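Local coordinates for protein cellulase (Xanthomonas axonopodis pv. citri, PDB 4W7W) that probably hydrolyses the beta-1,4-glucosidic bonds of cellulose as a glycoside hydrolase of family 5, and binds cello-oligosaccharides at the C-terminal end of its barrel, at residues 170-173 with 174-178; 128-131 with 132-136; 139-142 with 143-146. All blocks are in the same frame, centred on the assembly; numbering follows the deposited sequence. Where two conformers were deposited one is given.

Contact 1: 170-173 with 174-178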
# COMPACT_ATOMS: atom_id res chain seq x y z
N THR A 170 -9.94 -7.29 11.85
CA THR A 170 -8.98 -6.22 12.00
C THR A 170 -9.65 -4.84 12.02
O THR A 170 -9.31 -3.99 12.86
CB THR A 170 -7.97 -6.33 10.85
OG1 THR A 170 -7.29 -7.58 10.95
CG2 THR A 170 -6.94 -5.24 10.94
N ILE A 171 -10.58 -4.60 11.11
CA ILE A 171 -11.35 -3.35 11.10
C ILE A 171 -12.05 -3.17 12.45
O ILE A 171 -11.98 -2.10 13.06
CB ILE A 171 -12.37 -3.36 9.95
CG1 ILE A 171 -11.66 -3.28 8.60
CG2 ILE A 171 -13.37 -2.24 10.11
CD1 ILE A 171 -12.53 -3.75 7.45
N THR A 172 -12.69 -4.21 12.93
CA THR A 172 -13.40 -4.16 14.20
C THR A 172 -12.45 -3.80 15.32
O THR A 172 -12.76 -2.95 16.17
CB THR A 172 -14.14 -5.48 14.44
OG1 THR A 172 -15.16 -5.58 13.44
CG2 THR A 172 -14.72 -5.57 15.84
N ALA A 173 -11.30 -4.46 15.36
CA ALA A 173 -10.30 -4.21 16.40
C ALA A 173 -9.85 -2.75 16.39
O ALA A 173 -9.70 -2.11 17.44
CB ALA A 173 -9.12 -5.14 16.25
N ILE A 174 -9.61 -2.21 15.21
CA ILE A 174 -9.19 -0.82 15.10
C ILE A 174 -10.30 0.09 15.62
O ILE A 174 -10.04 1.00 16.40
CB ILE A 174 -8.83 -0.47 13.64
CG1 ILE A 174 -7.52 -1.19 13.25
CG2 ILE A 174 -8.73 1.04 13.43
CD1 ILE A 174 -7.26 -1.23 11.74
N ARG A 175 -11.54 -0.14 15.20
CA ARG A 175 -12.60 0.77 15.61
C ARG A 175 -12.92 0.70 17.10
O ARG A 175 -13.31 1.70 17.68
CB ARG A 175 -13.84 0.57 14.74
CG ARG A 175 -13.62 0.84 13.26
CD ARG A 175 -13.11 2.25 13.03
NE ARG A 175 -13.04 2.53 11.60
CZ ARG A 175 -12.12 3.27 11.00
NH1 ARG A 175 -11.16 3.88 11.69
NH2 ARG A 175 -12.16 3.38 9.69
N LYS A 176 -12.72 -0.46 17.72
CA LYS A 176 -12.93 -0.60 19.15
C LYS A 176 -12.03 0.35 19.95
O LYS A 176 -12.38 0.69 21.07
CB LYS A 176 -12.68 -2.03 19.60
CG LYS A 176 -13.81 -2.99 19.27
CD LYS A 176 -13.43 -4.42 19.61
CE LYS A 176 -14.61 -5.37 19.43
NZ LYS A 176 -14.19 -6.78 19.52
N THR A 177 -10.88 0.74 19.40
CA THR A 177 -9.98 1.65 20.12
C THR A 177 -10.47 3.09 20.09
O THR A 177 -9.92 3.93 20.80
CB THR A 177 -8.56 1.66 19.54
OG1 THR A 177 -8.57 2.29 18.25
CG2 THR A 177 -7.99 0.26 19.45
N GLY A 178 -11.48 3.38 19.27
CA GLY A 178 -11.92 4.76 19.04
C GLY A 178 -11.26 5.42 17.84
O GLY A 178 -11.64 6.54 17.47

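Contact 2: 128-131 with 132-136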
# COMPACT_ATOMS: atom_id res chain seq x y z
N GLY A 128 -6.86 -13.67 14.51
CA GLY A 128 -6.88 -12.77 15.65
C GLY A 128 -5.54 -12.11 15.91
O GLY A 128 -5.51 -11.03 16.49
N ALA A 129 -4.44 -12.76 15.52
CA ALA A 129 -3.12 -12.16 15.76
C ALA A 129 -2.99 -10.86 14.97
O ALA A 129 -2.41 -9.90 15.47
CB ALA A 129 -1.99 -13.12 15.41
N LEU A 130 -3.52 -10.82 13.75
CA LEU A 130 -3.47 -9.58 12.95
C LEU A 130 -4.33 -8.49 13.58
O LEU A 130 -3.95 -7.32 13.59
CB LEU A 130 -3.93 -9.85 11.53
CG LEU A 130 -3.91 -8.61 10.62
CD1 LEU A 130 -2.51 -8.04 10.48
CD2 LEU A 130 -4.48 -8.97 9.25
N ALA A 131 -5.47 -8.89 14.15
CA ALA A 131 -6.32 -7.92 14.84
C ALA A 131 -5.60 -7.33 16.06
O ALA A 131 -5.74 -6.15 16.35
CB ALA A 131 -7.66 -8.54 15.22
N ASP A 132 -4.83 -8.15 16.77
CA ASP A 132 -4.07 -7.65 17.91
C ASP A 132 -3.01 -6.63 17.48
O ASP A 132 -2.84 -5.58 18.11
CB ASP A 132 -3.42 -8.79 18.70
CG ASP A 132 -2.64 -8.28 19.89
OD1 ASP A 132 -3.29 -7.96 20.92
OD2 ASP A 132 -1.41 -8.21 19.82
N LEU A 133 -2.30 -6.94 16.40
CA LEU A 133 -1.32 -6.02 15.86
C LEU A 133 -1.98 -4.67 15.59
O LEU A 133 -1.49 -3.62 16.02
CB LEU A 133 -0.71 -6.62 14.59
CG LEU A 133 0.29 -5.78 13.78
CD1 LEU A 133 -0.36 -4.68 12.96
CD2 LEU A 133 1.41 -5.24 14.66
N TRP A 134 -3.11 -4.69 14.88
CA TRP A 134 -3.74 -3.44 14.51
C TRP A 134 -4.42 -2.73 15.65
O TRP A 134 -4.48 -1.51 15.66
CB TRP A 134 -4.67 -3.64 13.30
CG TRP A 134 -3.91 -3.60 12.01
CD1 TRP A 134 -3.64 -4.62 11.16
CD2 TRP A 134 -3.22 -2.46 11.50
NE1 TRP A 134 -2.84 -4.19 10.13
CE2 TRP A 134 -2.57 -2.85 10.32
CE3 TRP A 134 -3.10 -1.13 11.92
CZ2 TRP A 134 -1.82 -1.97 9.56
CZ3 TRP A 134 -2.35 -0.26 11.17
CH2 TRP A 134 -1.72 -0.67 10.00
N ARG A 135 -4.92 -3.47 16.64
CA ARG A 135 -5.37 -2.84 17.89
C ARG A 135 -4.24 -1.98 18.48
O ARG A 135 -4.44 -0.82 18.84
CB ARG A 135 -5.80 -3.90 18.90
CG ARG A 135 -6.16 -3.35 20.27
CD ARG A 135 -6.54 -4.44 21.27
NE ARG A 135 -5.37 -5.24 21.63
CZ ARG A 135 -4.47 -4.90 22.54
NH1 ARG A 135 -4.61 -3.78 23.23
NH2 ARG A 135 -3.41 -5.68 22.73
N ARG A 136 -3.07 -2.58 18.57
CA ARG A 136 -1.93 -1.91 19.18
C ARG A 136 -1.50 -0.69 18.36
O ARG A 136 -1.22 0.36 18.93
CB ARG A 136 -0.80 -2.89 19.37
CG ARG A 136 -1.10 -3.97 20.39
CD ARG A 136 -0.02 -5.01 20.41
NE ARG A 136 -0.26 -6.13 21.32
CZ ARG A 136 0.07 -6.12 22.60
NH1 ARG A 136 0.52 -5.02 23.17
NH2 ARG A 136 -0.11 -7.20 23.33

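Contact 3: 139-142 with 143-146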
# COMPACT_ATOMS: atom_id res chain seq x y z
N LEU A 139 -4.05 2.08 18.81
CA LEU A 139 -3.89 2.78 20.08
C LEU A 139 -2.78 3.81 20.02
O LEU A 139 -2.88 4.86 20.65
CB LEU A 139 -3.64 1.79 21.22
CG LEU A 139 -4.87 0.98 21.65
CD1 LEU A 139 -4.47 -0.19 22.53
CD2 LEU A 139 -5.91 1.84 22.36
N GLU A 140 -1.73 3.53 19.26
CA GLU A 140 -0.62 4.46 19.13
C GLU A 140 -0.95 5.68 18.28
O GLU A 140 -0.47 6.77 18.54
CB GLU A 140 0.60 3.79 18.52
CG GLU A 140 1.20 2.68 19.33
CD GLU A 140 1.78 3.14 20.65
OE1 GLU A 140 2.17 4.34 20.80
OE2 GLU A 140 1.86 2.25 21.54
N PHE A 141 -1.75 5.48 17.23
CA PHE A 141 -1.91 6.49 16.17
C PHE A 141 -3.33 7.02 16.04
O PHE A 141 -3.61 7.81 15.13
CB PHE A 141 -1.41 5.92 14.83
CG PHE A 141 0.06 5.65 14.84
CD1 PHE A 141 0.98 6.70 14.92
CD2 PHE A 141 0.55 4.36 14.84
CE1 PHE A 141 2.34 6.46 14.98
CE2 PHE A 141 1.91 4.10 14.88
CZ PHE A 141 2.80 5.16 14.94
N LYS A 142 -4.22 6.65 16.95
CA LYS A 142 -5.62 7.06 16.82
C LYS A 142 -5.78 8.57 16.81
O LYS A 142 -6.67 9.08 16.13
CB LYS A 142 -6.51 6.43 17.87
CG LYS A 142 -6.06 6.67 19.28
CD LYS A 142 -7.03 6.04 20.27
CE LYS A 142 -8.29 6.87 20.41
NZ LYS A 142 -8.06 8.05 21.28
N ASP A 143 -4.93 9.29 17.53
CA ASP A 143 -5.02 10.75 17.55
C ASP A 143 -4.12 11.46 16.53
O ASP A 143 -3.89 12.66 16.63
CB ASP A 143 -4.77 11.25 18.97
CG ASP A 143 -5.73 10.63 19.98
OD1 ASP A 143 -6.92 10.46 19.65
OD2 ASP A 143 -5.29 10.32 21.11
N ASP A 144 -3.66 10.72 15.51
CA ASP A 144 -2.86 11.28 14.42
C ASP A 144 -3.68 11.29 13.08
O ASP A 144 -3.76 10.28 12.40
CB ASP A 144 -1.54 10.49 14.31
CG ASP A 144 -0.65 10.56 15.59
OD1 ASP A 144 -0.33 11.67 16.08
OD2 ASP A 144 -0.21 9.51 16.11
N LYS A 145 -4.24 12.45 12.71
CA LYS A 145 -5.04 12.60 11.48
C LYS A 145 -4.26 12.33 10.18
O LYS A 145 -4.82 12.05 9.12
CB LYS A 145 -5.69 14.00 11.42
CG LYS A 145 -6.92 14.13 12.30
CD LYS A 145 -7.62 15.47 12.10
CE LYS A 145 -9.13 15.33 12.27
NZ LYS A 145 -9.76 14.76 11.05
N ALA A 146 -2.96 12.45 10.26
CA ALA A 146 -2.11 12.16 9.12
C ALA A 146 -1.95 10.67 8.85
O ALA A 146 -1.47 10.32 7.76
CB ALA A 146 -0.74 12.79 9.32
O HOH W 1 -2.24 9.02 18.60
O HOH W 2 1.67 8.91 18.12

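Contact 1: 170-173 with 174-178
Ile174 lies back over the carbonyl of Thr170, one helical turn earlier. Its backbone N donates to Thr170 O at 3.0 Å, and its CG1, placed beside the backbone N by a chi1 of -70°, comes 3.3 Å from that same Thr170 O. Further out, Ile174 CD1 grazes Thr170 CG2 at 4.1 Å, methyl against methyl. In one of its two conformers, the one described, Thr170 serves both needs: CG2 joins the apolar side, while OG1 turns back to the carbonyl of Ala166.

Thr172 makes a similar partnership with Lys176 on the more exposed flank. Lys176 N donates to Thr172 O at 2.9 Å, and the lysine chain, extended beyond CG, crosses the threonine so that its CE sits 3.6 Å from Thr172 CG2. The lysine stem thus meets a methyl, while Thr172 OG1 is taken up by Gln168 O. The O of Ala173 is met by Thr177 CG2 at 3.5 Å, and its methyl is small enough for close approach to Ala131 of helix 127-141.

The last turn is tied off by Thr177, whose OG1 donates in the carbonyl plane to Ile174 O at 2.7 Å; the backbone N of Thr177 also bonds to Ile174 O, and its OG1 meets Ala179 N. Gly178 then leaves helical geometry with a positive phi of 93°, which glycine accommodates easily.

In the beta-alpha-beta unit of strand 147-150, helix 160-176 and strand 183-186, Ile171 and Ile174 pack on Val185 and Ile183, Arg175 reaches Asp214, and Thr170 and Ala173 face helix 127-141.

Contact 2: 128-131 with 132-136
Leu130 and Trp134 belong to one unbroken run of helical i to i+4 bonds, of which Trp134 N to Leu130 O (3.0 Å) and Arg135 N to Ala131 O (2.8 Å) are two. With chi1 at -180°, Leu130 swings CG opposite the backbone N and so lays its branches alongside the indole, both side chains pointing the same way; its CD1 touches Trp134 CD1 at 3.7 Å. One face of the same ring receives Leu133 CD1, 3.6 Å above the plane and toward the rim. The two leucines pack on the indole, whose ring also meets Phe149, and its single polar atom, NE1, is satisfied by Leu151 O.

The opposite chemistry gathers at Asp132, whose carboxylate divides its oxygens between two arginines. Arg135 NH2 donates almost straight to Asp132 OD1 at 2.9 Å, and Arg136 NE reaches Asp132 OD2 at 2.8 Å, both on the syn side, though about 30° out of the carboxylate plane. Arg135 NH2 lies over the centre of the Arg136 group, 3.4 Å above its plane, so one guanidinium meets the face of the other with its edge, both held by the shared carboxylate. Gln76 also binds Asp132 OD2, and Asn80 O takes Arg136 NH2.

An apolar side packed inward and a salt-bridge network on the more exposed side make this an amphipathic helix, typical of those surrounding the strands of a (beta/alpha)8 barrel.

Contact 3: 139-142 with 143-146
The carbonyl O of Phe141 is gripped by Asp144 N at 2.9 Å and by Asn181 ND2 from outside. The first of these bonds closes a type I beta turn over residues 141-144. Its N-H comes from above the carbonyl plane, 57° out of it, with the bent approach that a tight turn imposes.

Two waters lead from the preceding carbonyl, Glu140 O, to the turn. One donates to both Glu140 O (3.1 Å) and Asp144 OD2 (2.8 Å), while a second accepts from Asp143 N at 2.9 Å and also lies within bonding distance of Glu140 O. They tie Glu140 O to the turn alongside the direct bond.

Asp144 OD2 also sits at the edge of the Phe141 ring, near its plane and 3.3 Å from CD1, with ring and carboxylate planes 52° apart. The rim hydrogens of a phenyl ring carry slight positive charge, so an anion is a reasonable neighbour there. A face of the ring is met by Glu140 CB.

Lys142 and Asp143 run side by side and form a salt bridge, NZ to OD1 at 3.1 Å. The lysine reaches its immediate neighbour because CG lies between backbone N and carbonyl carbon (chi1 55°) and the chain bends twice further out. Charged residues suit this solvent-facing corner.

The turn carries the chain from helix 127-141 into strand 147-150. The Phe141 ring packs against Val147 and Phe149 of that strand and against Ile91 and Leu95 of helix 85-100, Glu140 pairs with Lys92, and Ala146 bonds through its backbone to Leu105.

Contacts 2 and 3 belong to the same helix, 127-141, the first along its body and the second where it gives way to strand 147-150; contact 1 is the last turns of the next barrel helix, 160-176. Contacts 1 and 2 are partly buried and meet directly: Ala173 CB lies 3.5 Å from Ala131 O, two small residues letting the helices come close. Contact 1 pairs methyls, with threonine hydroxyls bonded to backbone carbonyls; contact 2 sets an apolar side against a salt-bridge network. Contact 3, at the surface, relies on a turn, waters and one salt bridge, with Phe141 buried. It touches contact 1 where Lys142 CE lies 3.4 Å from Thr177 O, so both helix ends lie together.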